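Local coordinates for methyltransferase domain-containing protein (Deinococcus radiodurans, PDB 3M33) that is of unknown function but has a class I methyltransferase-like fold and may transfer methyl groups, at residues H23-V28 / A171-W176; E177-R182 / M204-E209; R44-Q49 / G67-R72. One frame throughout, in Å; residues are numbered along the deposited sequence.

Contact 1. Residues H23-V28 / A171-W176. With SO4 (sulfate ion), chain I.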
loop_
_atom_site.group_PDB
_atom_site.type_symbol
_atom_site.label_atom_id
_atom_site.label_comp_id
_atom_site.label_asym_id
_atom_site.label_seq_id
_atom_site.Cartn_x
_atom_site.Cartn_y
_atom_site.Cartn_z
ATOM N N HIS A 23 -3.170 8.114 5.020
ATOM C CA HIS A 23 -4.224 8.814 5.731
ATOM C C HIS A 23 -3.969 10.322 5.597
ATOM O O HIS A 23 -2.852 10.762 5.799
ATOM C CB HIS A 23 -4.247 8.377 7.195
ATOM C CG HIS A 23 -4.659 6.948 7.395
ATOM N ND1 HIS A 23 -4.334 6.228 8.527
ATOM C CD2 HIS A 23 -5.387 6.114 6.613
ATOM C CE1 HIS A 23 -4.853 5.015 8.439
ATOM N NE2 HIS A 23 -5.490 4.917 7.283
ATOM N N PRO A 24 -5.004 11.103 5.231
ATOM C CA PRO A 24 -4.930 12.530 4.848
ATOM C C PRO A 24 -4.814 13.517 6.009
ATOM O O PRO A 24 -4.465 14.675 5.794
ATOM C CB PRO A 24 -6.279 12.791 4.145
ATOM C CG PRO A 24 -6.921 11.472 3.971
ATOM C CD PRO A 24 -6.333 10.530 4.981
ATOM N N TRP A 25 -5.137 13.074 7.217
ATOM C CA TRP A 25 -5.144 13.961 8.370
ATOM C C TRP A 25 -3.772 14.012 9.052
ATOM O O TRP A 25 -2.961 13.109 8.893
ATOM C CB TRP A 25 -6.226 13.513 9.352
ATOM C CG TRP A 25 -6.024 12.123 9.935
ATOM C CD1 TRP A 25 -5.386 11.817 11.095
ATOM C CD2 TRP A 25 -6.488 10.870 9.393
ATOM N NE1 TRP A 25 -5.415 10.456 11.316
ATOM C CE2 TRP A 25 -6.078 9.851 10.279
ATOM C CE3 TRP A 25 -7.207 10.514 8.242
ATOM C CZ2 TRP A 25 -6.368 8.498 10.059
ATOM C CZ3 TRP A 25 -7.491 9.170 8.019
ATOM C CH2 TRP A 25 -7.071 8.178 8.924
ATOM N N ALA A 26 -3.510 15.092 9.779
ATOM C CA ALA A 26 -2.314 15.198 10.595
ATOM C C ALA A 26 -2.426 14.233 11.773
ATOM O O ALA A 26 -3.496 14.104 12.370
ATOM C CB ALA A 26 -2.146 16.614 11.088
ATOM N N ARG A 27 -1.325 13.553 12.097
ATOM C CA ARG A 27 -1.310 12.581 13.189
ATOM C C ARG A 27 0.099 12.432 13.731
ATOM O O ARG A 27 1.065 12.549 12.977
ATOM C CB ARG A 27 -1.803 11.225 12.686
ATOM C CG ARG A 27 -0.936 10.654 11.546
ATOM C CD ARG A 27 -1.773 10.232 10.352
ATOM N NE ARG A 27 -0.946 9.635 9.312
ATOM C CZ ARG A 27 -0.441 10.298 8.273
ATOM N NH1 ARG A 27 -0.702 11.596 8.109
ATOM N NH2 ARG A 27 0.315 9.654 7.383
ATOM N N VAL A 28 0.211 12.186 15.036
ATOM C CA VAL A 28 1.487 11.869 15.675
ATOM C C VAL A 28 1.422 10.447 16.255
ATOM O O VAL A 28 0.506 10.113 17.009
ATOM C CB VAL A 28 1.799 12.835 16.838
ATOM C CG1 VAL A 28 3.082 12.407 17.571
ATOM C CG2 VAL A 28 1.906 14.271 16.350
ATOM N N ALA A 171 -2.096 6.474 18.092
ATOM C CA ALA A 171 -1.776 7.772 17.504
ATOM C C ALA A 171 -2.755 8.819 18.017
ATOM O O ALA A 171 -3.768 8.472 18.633
ATOM C CB ALA A 171 -1.836 7.695 15.985
ATOM N N HIS A 172 -2.458 10.095 17.768
ATOM C CA HIS A 172 -3.403 11.176 18.075
ATOM C C HIS A 172 -3.615 12.069 16.864
ATOM O O HIS A 172 -2.663 12.386 16.140
ATOM C CB HIS A 172 -2.899 12.047 19.225
ATOM C CG HIS A 172 -2.682 11.296 20.499
ATOM N ND1 HIS A 172 -3.607 11.287 21.523
ATOM C CD2 HIS A 172 -1.648 10.531 20.915
ATOM C CE1 HIS A 172 -3.150 10.544 22.514
ATOM N NE2 HIS A 172 -1.963 10.075 22.172
ATOM N N ALA A 173 -4.866 12.458 16.639
ATOM C CA ALA A 173 -5.177 13.548 15.716
ATOM C C ALA A 173 -5.083 14.837 16.535
ATOM O O ALA A 173 -5.830 15.018 17.505
ATOM C CB ALA A 173 -6.557 13.379 15.145
ATOM N N PRO A 174 -4.149 15.729 16.165
ATOM C CA PRO A 174 -3.804 16.845 17.065
ATOM C C PRO A 174 -4.908 17.886 17.207
ATOM O O PRO A 174 -4.944 18.565 18.224
ATOM C CB PRO A 174 -2.555 17.476 16.417
ATOM C CG PRO A 174 -2.062 16.449 15.424
ATOM C CD PRO A 174 -3.284 15.677 14.977
ATOM N N THR A 175 -5.795 18.010 16.225
ATOM C CA THR A 175 -6.858 19.012 16.308
ATOM C C THR A 175 -8.217 18.496 15.847
ATOM O O THR A 175 -8.315 17.474 15.150
ATOM C CB THR A 175 -6.534 20.247 15.463
ATOM O OG1 THR A 175 -6.627 19.894 14.083
ATOM C CG2 THR A 175 -5.120 20.755 15.765
ATOM N N TRP A 176 -9.262 19.223 16.244
ATOM C CA TRP A 176 -10.628 18.913 15.852
ATOM C C TRP A 176 -10.742 18.760 14.341
ATOM O O TRP A 176 -11.381 17.829 13.847
ATOM C CB TRP A 176 -11.587 20.010 16.352
ATOM C CG TRP A 176 -12.932 20.001 15.680
ATOM C CD1 TRP A 176 -13.457 20.981 14.887
ATOM C CD2 TRP A 176 -13.928 18.965 15.744
ATOM N NE1 TRP A 176 -14.715 20.623 14.458
ATOM C CE2 TRP A 176 -15.026 19.391 14.972
ATOM C CE3 TRP A 176 -13.997 17.724 16.381
ATOM C CZ2 TRP A 176 -16.174 18.614 14.815
ATOM C CZ3 TRP A 176 -15.138 16.956 16.229
ATOM C CH2 TRP A 176 -16.209 17.401 15.450
HETATM S S SO4 I . 0.764 6.720 9.829
HETATM O O1 SO4 I . 1.874 6.490 8.903
HETATM O O2 SO4 I . -0.502 6.827 9.108
HETATM O O3 SO4 I . 0.696 5.610 10.773
HETATM O O4 SO4 I . 0.984 7.971 10.545
#
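V28 and H172 form a hydrogen-bonded antiparallel pair at the margin of the mixed sheet, where the loop after helix 9-18 becomes the short outermost strand 28-29 and meets the end of strand 160-173. The evidence is reciprocal: V28 N donates to H172 O at 3.1 Å (160°, in the carbonyl plane), and H172 N returns a bond to V28 O of the same length. Two CA-H...O contacts flank this ring, from R27 CA to H172 O and from A171 CA to V28 O. The pairing is brief: the touching parts run at 112° to each other, and P174 follows, its CD lying 3.1 Å from A26 O. By its place in the strand order, strand 160-173 probably corresponds to the sixth strand of a class I methyltransferase sheet, so the bridge adds a strand beyond that sheet's usual edge. The buried W25 touches the strand, its CD1 4.5 Å from A173 CB, while its NE1 is hydrogen-bonded to Y206 OH. R27 leads the other way. With CG lodged between the backbone N and the carbonyl carbon (chi1 60°) and a bend at chi2, its guanidinium comes back beside its own loop. There NH1 grips W25 O at 2.8 Å, and NE reaches a sulfate, probably from the crystallisation liquor, with a nearly straight bond to O2 of 2.9 Å.

Contact 2. Residues E177-R182 / M204-E209. With GOL (glycerol), chain K; SO4 (sulfate ion), chain E.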
loop_
_atom_site.group_PDB
_atom_site.type_symbol
_atom_site.label_atom_id
_atom_site.label_comp_id
_atom_site.label_asym_id
_atom_site.label_seq_id
_atom_site.Cartn_x
_atom_site.Cartn_y
_atom_site.Cartn_z
ATOM N N GLU A 177 -10.114 19.669 13.601
ATOM C CA GLU A 177 -10.146 19.593 12.141
ATOM C C GLU A 177 -9.581 18.260 11.656
ATOM O O GLU A 177 -10.121 17.630 10.736
ATOM C CB GLU A 177 -9.357 20.746 11.516
ATOM C CG GLU A 177 -10.036 22.095 11.640
ATOM C CD GLU A 177 -10.091 22.589 13.073
ATOM O OE1 GLU A 177 -9.111 22.379 13.824
ATOM O OE2 GLU A 177 -11.119 23.188 13.443
ATOM N N ASP A 178 -8.484 17.837 12.275
ATOM C CA ASP A 178 -7.865 16.573 11.914
ATOM C C ASP A 178 -8.771 15.392 12.273
ATOM O O ASP A 178 -8.888 14.433 11.508
ATOM C CB ASP A 178 -6.508 16.440 12.599
ATOM C CG ASP A 178 -5.490 17.408 12.043
ATOM O OD1 ASP A 178 -5.256 17.368 10.815
ATOM O OD2 ASP A 178 -4.932 18.204 12.829
ATOM N N TRP A 179 -9.417 15.471 13.435
ATOM C CA TRP A 179 -10.343 14.424 13.848
ATOM C C TRP A 179 -11.487 14.295 12.860
ATOM O O TRP A 179 -11.885 13.181 12.511
ATOM C CB TRP A 179 -10.892 14.697 15.247
ATOM C CG TRP A 179 -11.695 13.551 15.786
ATOM C CD1 TRP A 179 -13.006 13.575 16.160
ATOM C CD2 TRP A 179 -11.243 12.207 15.991
ATOM N NE1 TRP A 179 -13.393 12.336 16.601
ATOM C CE2 TRP A 179 -12.331 11.477 16.506
ATOM C CE3 TRP A 179 -10.018 11.552 15.799
ATOM C CZ2 TRP A 179 -12.237 10.123 16.832
ATOM C CZ3 TRP A 179 -9.925 10.209 16.123
ATOM C CH2 TRP A 179 -11.025 9.508 16.637
ATOM N N GLN A 180 -12.002 15.445 12.417
ATOM C CA GLN A 180 -13.094 15.519 11.441
ATOM C C GLN A 180 -12.702 14.888 10.131
ATOM O O GLN A 180 -13.477 14.141 9.537
ATOM C CB GLN A 180 -13.435 16.972 11.099
ATOM C CG GLN A 180 -14.175 17.763 12.136
ATOM C CD GLN A 180 -14.656 19.086 11.571
ATOM O OE1 GLN A 180 -15.504 19.751 12.158
ATOM N NE2 GLN A 180 -14.124 19.466 10.413
HETATM N N MSE A 181 -11.512 15.251 9.654
HETATM C CA MSE A 181 -11.007 14.737 8.392
HETATM C C MSE A 181 -10.852 13.215 8.435
HETATM O O MSE A 181 -11.172 12.532 7.470
HETATM C CB MSE A 181 -9.682 15.405 8.036
HETATM C CG MSE A 181 -9.213 15.105 6.629
HETATM SE SE MSE A 181 -7.552 16.026 6.242
HETATM C CE MSE A 181 -8.003 17.783 6.991
ATOM N N ARG A 182 -10.375 12.683 9.559
ATOM C CA ARG A 182 -10.327 11.232 9.732
ATOM C C ARG A 182 -11.722 10.617 9.658
ATOM O O ARG A 182 -11.922 9.582 9.021
ATOM C CB ARG A 182 -9.676 10.853 11.062
ATOM C CG ARG A 182 -9.794 9.366 11.380
ATOM C CD ARG A 182 -9.051 9.005 12.663
ATOM N NE ARG A 182 -9.106 7.571 12.938
ATOM C CZ ARG A 182 -10.120 6.971 13.556
ATOM N NH1 ARG A 182 -11.173 7.676 13.957
ATOM N NH2 ARG A 182 -10.086 5.667 13.777
HETATM N N MSE A 204 -6.945 13.925 19.918
HETATM C CA MSE A 204 -7.802 12.742 19.989
HETATM C C MSE A 204 -7.051 11.438 19.697
HETATM O O MSE A 204 -6.426 11.306 18.642
HETATM C CB MSE A 204 -8.956 12.881 19.003
HETATM C CG MSE A 204 -10.060 11.886 19.240
HETATM SE SE MSE A 204 -11.051 12.280 20.879
HETATM C CE MSE A 204 -12.105 10.639 20.926
ATOM N N PRO A 205 -7.149 10.457 20.612
ATOM C CA PRO A 205 -6.457 9.164 20.522
ATOM C C PRO A 205 -7.201 8.145 19.647
ATOM O O PRO A 205 -8.415 8.026 19.726
ATOM C CB PRO A 205 -6.470 8.664 21.965
ATOM C CG PRO A 205 -7.438 9.586 22.723
ATOM C CD PRO A 205 -8.082 10.490 21.745
ATOM N N TYR A 206 -6.462 7.401 18.829
ATOM C CA TYR A 206 -7.054 6.345 18.015
ATOM C C TYR A 206 -5.916 5.379 17.666
ATOM O O TYR A 206 -4.749 5.634 18.012
ATOM C CB TYR A 206 -7.708 6.930 16.744
ATOM C CG TYR A 206 -6.708 7.413 15.721
ATOM C CD1 TYR A 206 -6.360 6.614 14.634
ATOM C CD2 TYR A 206 -6.095 8.662 15.844
ATOM C CE1 TYR A 206 -5.430 7.040 13.691
ATOM C CE2 TYR A 206 -5.151 9.099 14.899
ATOM C CZ TYR A 206 -4.827 8.273 13.829
ATOM O OH TYR A 206 -3.899 8.668 12.894
ATOM N N ARG A 207 -6.234 4.274 17.000
ATOM C CA ARG A 207 -5.204 3.305 16.655
ATOM C C ARG A 207 -4.905 3.346 15.163
ATOM O O ARG A 207 -5.809 3.320 14.351
ATOM C CB ARG A 207 -5.635 1.896 17.050
ATOM C CG ARG A 207 -6.013 1.771 18.509
ATOM C CD ARG A 207 -4.783 1.885 19.401
ATOM N NE ARG A 207 -4.264 0.562 19.724
ATOM C CZ ARG A 207 -4.138 0.094 20.957
ATOM N NH1 ARG A 207 -3.671 -1.135 21.150
ATOM N NH2 ARG A 207 -4.472 0.855 21.992
ATOM N N GLU A 208 -3.638 3.436 14.800
ATOM C CA GLU A 208 -3.266 3.192 13.418
ATOM C C GLU A 208 -3.033 1.691 13.315
ATOM O O GLU A 208 -2.196 1.143 14.022
ATOM C CB GLU A 208 -1.979 3.960 13.072
ATOM C CG GLU A 208 -2.180 5.455 12.809
ATOM C CD GLU A 208 -2.751 5.732 11.421
ATOM O OE1 GLU A 208 -2.768 4.793 10.583
ATOM O OE2 GLU A 208 -3.168 6.886 11.162
ATOM N N GLU A 209 -3.755 1.015 12.436
ATOM C CA GLU A 209 -3.648 -0.435 12.377
ATOM C C GLU A 209 -3.307 -0.937 10.979
ATOM O O GLU A 209 -3.711 -0.349 9.988
ATOM C CB GLU A 209 -4.940 -1.078 12.910
ATOM C CG GLU A 209 -5.375 -0.457 14.221
ATOM C CD GLU A 209 -6.450 -1.250 14.956
ATOM O OE1 GLU A 209 -7.471 -1.602 14.340
ATOM O OE2 GLU A 209 -6.256 -1.520 16.155
HETATM C C1 GOL K . -8.026 4.210 12.006
HETATM O O1 GOL K . -7.755 5.497 11.502
HETATM C C2 GOL K . -7.593 3.147 10.999
HETATM O O2 GOL K . -8.053 1.862 11.396
HETATM C C3 GOL K . -6.068 3.205 10.876
HETATM O O3 GOL K . -5.564 2.036 10.275
HETATM S S SO4 E . -7.896 4.261 21.914
HETATM O O1 SO4 E . -7.033 3.123 21.597
HETATM O O2 SO4 E . -7.103 5.487 21.937
HETATM O O3 SO4 E . -8.950 4.385 20.907
HETATM O O4 SO4 E . -8.498 4.069 23.233
HETATM O O HOH W 1 -8.859 2.763 14.350
#
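Segment 177-182 of helix 176-186, which carries W179, runs at 33° to segment 204-209 of strand 204-216, which carries M204, the axes of these short pieces 10.0 Å apart at closest approach. W179 has CG anti to its backbone nitrogen (chi1 -172°), which carries the indole across to the strand. M204 CG sits almost exactly over the centre of the six-membered ring, 3.3 Å from its centroid, a CH-pi contact. The selenium of this selenomethionine stands 4.8 Å from the same centroid, above the face, as a more distant Met-aromatic contact, and Y206 CB meets the ring edge at W179 CZ3. Replacing W179 by an alanine would probably open a gap beside M204 and leave its CG without the aromatic face that now receives it. The helix follows strand 160-173 directly; after helix 192-198 the chain returns as strand 204-216, inserted between 136-142 and 160-173 like the antiparallel seventh strand of class I methyltransferases. R182 makes the second contact; its extended chain places CD over the middle of the Y206 ring, 4.1 Å from its centroid, guanidinium and ring planes 43° apart. R182 NE also donates to O1 of a glycerol, probably from the crystallisation liquor, at 2.9 Å. The tyrosine OH donates to the anti side of E208 OE2 at 2.6 Å; that same oxygen is hydrogen-bonded to H23 ND1.

Contact 3. Residues R44-Q49 / G67-R72; sequences RLLTPQ and GPQAAR
Both flat groups that meet a partner here, the side-chain amide of Q69 and the peptide carbonyl of T47, are approached obliquely, well out of their planes. L46 CD1 lies 4.1 Å from Q69 NE2, and the two side chains cross at about a right angle. The T47 carbonyl is met by A70: its CA points a hydrogen at T47 O over 3.5 Å, with an angle of 162° at the hydrogen. The nearly straight line identifies a CA-H...O contact. T47 O and Q69 O, 3.2 Å apart, are both acceptors and form no bond with each other. Further along, A71 CB presses on the backbone, 3.2 Å from P48 O and 3.6 Å from Q49 C. Within segment 44-49, Q49 N donates to T47 OG1 at 3.1 Å, an ST turn. With CG anti to its carbonyl carbon (chi1 -63°), L46 turns CD1 to Q69 and CD2 to A70, whose CB is 4.3 Å from CD2. On its inner side this surface contact continues into the sheet: L46 and A70 both rest on V52, and L46 also reaches L114. The two loops lie where helix 36-45 hands over to strand 51-55 and helix 61-66 to strand 72-77, at the starts of two parallel strands joined by a beta-alpha-beta crossover.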
loop_
_atom_site.group_PDB
_atom_site.type_symbol
_atom_site.label_atom_id
_atom_site.label_comp_id
_atom_site.label_asym_id
_atom_site.label_seq_id
_atom_site.Cartn_x
_atom_site.Cartn_y
_atom_site.Cartn_z
ATOM N N ARG A 44 14.176 -7.779 2.826
ATOM C CA ARG A 44 14.748 -9.131 2.873
ATOM C C ARG A 44 14.468 -9.912 1.594
ATOM O O ARG A 44 15.245 -10.776 1.208
ATOM C CB ARG A 44 14.207 -9.933 4.074
ATOM C CG ARG A 44 14.617 -9.427 5.452
ATOM C CD ARG A 44 13.975 -10.297 6.549
ATOM N NE ARG A 44 14.676 -11.573 6.726
ATOM C CZ ARG A 44 14.289 -12.740 6.212
ATOM N NH1 ARG A 44 13.175 -12.833 5.490
ATOM N NH2 ARG A 44 15.018 -13.827 6.432
ATOM N N LEU A 45 13.345 -9.620 0.943
ATOM C CA LEU A 45 12.935 -10.349 -0.263
ATOM C C LEU A 45 13.590 -9.890 -1.580
ATOM O O LEU A 45 13.404 -10.525 -2.616
ATOM C CB LEU A 45 11.421 -10.258 -0.422
ATOM C CG LEU A 45 10.607 -11.075 0.591
ATOM C CD1 LEU A 45 9.245 -10.422 0.784
ATOM C CD2 LEU A 45 10.466 -12.526 0.130
ATOM N N LEU A 46 14.332 -8.790 -1.557
ATOM C CA LEU A 46 14.866 -8.235 -2.807
ATOM C C LEU A 46 16.314 -8.663 -3.049
ATOM O O LEU A 46 17.164 -8.493 -2.183
ATOM C CB LEU A 46 14.778 -6.702 -2.796
ATOM C CG LEU A 46 13.348 -6.145 -2.735
ATOM C CD1 LEU A 46 13.343 -4.655 -2.537
ATOM C CD2 LEU A 46 12.617 -6.516 -4.003
ATOM N N THR A 47 16.588 -9.206 -4.231
ATOM C CA THR A 47 17.958 -9.519 -4.629
ATOM C C THR A 47 18.178 -8.992 -6.040
ATOM O O THR A 47 17.207 -8.695 -6.735
ATOM C CB THR A 47 18.211 -11.040 -4.639
ATOM O OG1 THR A 47 17.641 -11.614 -5.826
ATOM C CG2 THR A 47 17.610 -11.686 -3.401
ATOM N N PRO A 48 19.446 -8.890 -6.479
ATOM C CA PRO A 48 19.727 -8.387 -7.833
ATOM C C PRO A 48 19.211 -9.327 -8.922
ATOM O O PRO A 48 19.349 -9.006 -10.092
ATOM C CB PRO A 48 21.261 -8.319 -7.885
ATOM C CG PRO A 48 21.717 -8.385 -6.465
ATOM C CD PRO A 48 20.687 -9.198 -5.741
ATOM N N GLN A 49 18.636 -10.468 -8.548
ATOM C CA GLN A 49 17.982 -11.339 -9.520
ATOM C C GLN A 49 16.449 -11.223 -9.493
ATOM O O GLN A 49 15.776 -11.795 -10.332
ATOM C CB GLN A 49 18.384 -12.803 -9.285
ATOM C CG GLN A 49 19.878 -13.124 -9.548
ATOM C CD GLN A 49 20.842 -12.572 -8.482
ATOM O OE1 GLN A 49 20.535 -12.558 -7.285
ATOM N NE2 GLN A 49 22.024 -12.137 -8.924
ATOM N N GLY A 67 13.313 -0.158 -5.634
ATOM C CA GLY A 67 13.520 -0.559 -7.013
ATOM C C GLY A 67 14.944 -0.880 -7.444
ATOM O O GLY A 67 15.168 -1.873 -8.134
ATOM N N PRO A 68 15.921 -0.045 -7.056
ATOM C CA PRO A 68 17.281 -0.342 -7.522
ATOM C C PRO A 68 17.854 -1.639 -6.947
ATOM O O PRO A 68 18.861 -2.127 -7.454
ATOM C CB PRO A 68 18.095 0.865 -7.032
ATOM C CG PRO A 68 17.085 1.971 -6.874
ATOM C CD PRO A 68 15.850 1.251 -6.360
ATOM N N GLN A 69 17.216 -2.195 -5.925
ATOM C CA GLN A 69 17.747 -3.381 -5.258
ATOM C C GLN A 69 17.340 -4.634 -6.016
ATOM O O GLN A 69 17.898 -5.707 -5.799
ATOM C CB GLN A 69 17.283 -3.450 -3.791
ATOM C CG GLN A 69 18.282 -2.869 -2.813
ATOM C CD GLN A 69 17.767 -2.833 -1.380
ATOM O OE1 GLN A 69 18.498 -3.156 -0.439
ATOM N NE2 GLN A 69 16.502 -2.435 -1.206
ATOM N N ALA A 70 16.386 -4.484 -6.929
ATOM C CA ALA A 70 15.874 -5.607 -7.724
ATOM C C ALA A 70 16.472 -5.652 -9.135
ATOM O O ALA A 70 17.056 -4.679 -9.602
ATOM C CB ALA A 70 14.329 -5.521 -7.814
ATOM N N ALA A 71 16.318 -6.782 -9.818
ATOM C CA ALA A 71 16.752 -6.902 -11.207
ATOM C C ALA A 71 15.873 -6.035 -12.091
ATOM O O ALA A 71 16.349 -5.410 -13.033
ATOM C CB ALA A 71 16.653 -8.359 -11.678
ATOM N N ARG A 72 14.577 -6.029 -11.789
ATOM C CA ARG A 72 13.604 -5.228 -12.530
ATOM C C ARG A 72 12.455 -4.883 -11.583
ATOM O O ARG A 72 12.008 -5.731 -10.822
ATOM C CB ARG A 72 13.077 -6.009 -13.739
ATOM C CG ARG A 72 12.047 -5.248 -14.578
ATOM C CD ARG A 72 11.706 -5.980 -15.870
ATOM N NE ARG A 72 10.740 -5.226 -16.671
ATOM C CZ ARG A 72 9.459 -5.552 -16.797
ATOM N NH1 ARG A 72 8.996 -6.639 -16.193
ATOM N NH2 ARG A 72 8.646 -4.804 -17.537
#

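In the fold
Contacts 1 and 2 form one continuous, partly buried region: their centres are 5 Å apart, and the neighbouring strands 160-173 and 204-216 join them through probable backbone bonds A171 N to Y206 O and A173 N to M204 O. Contact 3, at the surface on the opposite side of the chain's centre, lies about 34 Å from contact 1 and 36 Å from contact 2, centre to centre. The chemistry follows the place. A strand edge gives contact 1 paired backbone bonds; helix-on-sheet packing gives contact 2 aromatic faces; two loops entering parallel strands give contact 3 CA-H...O and small apolar touches. In sequence, contact 3 is nested within the loop closed by contact 1.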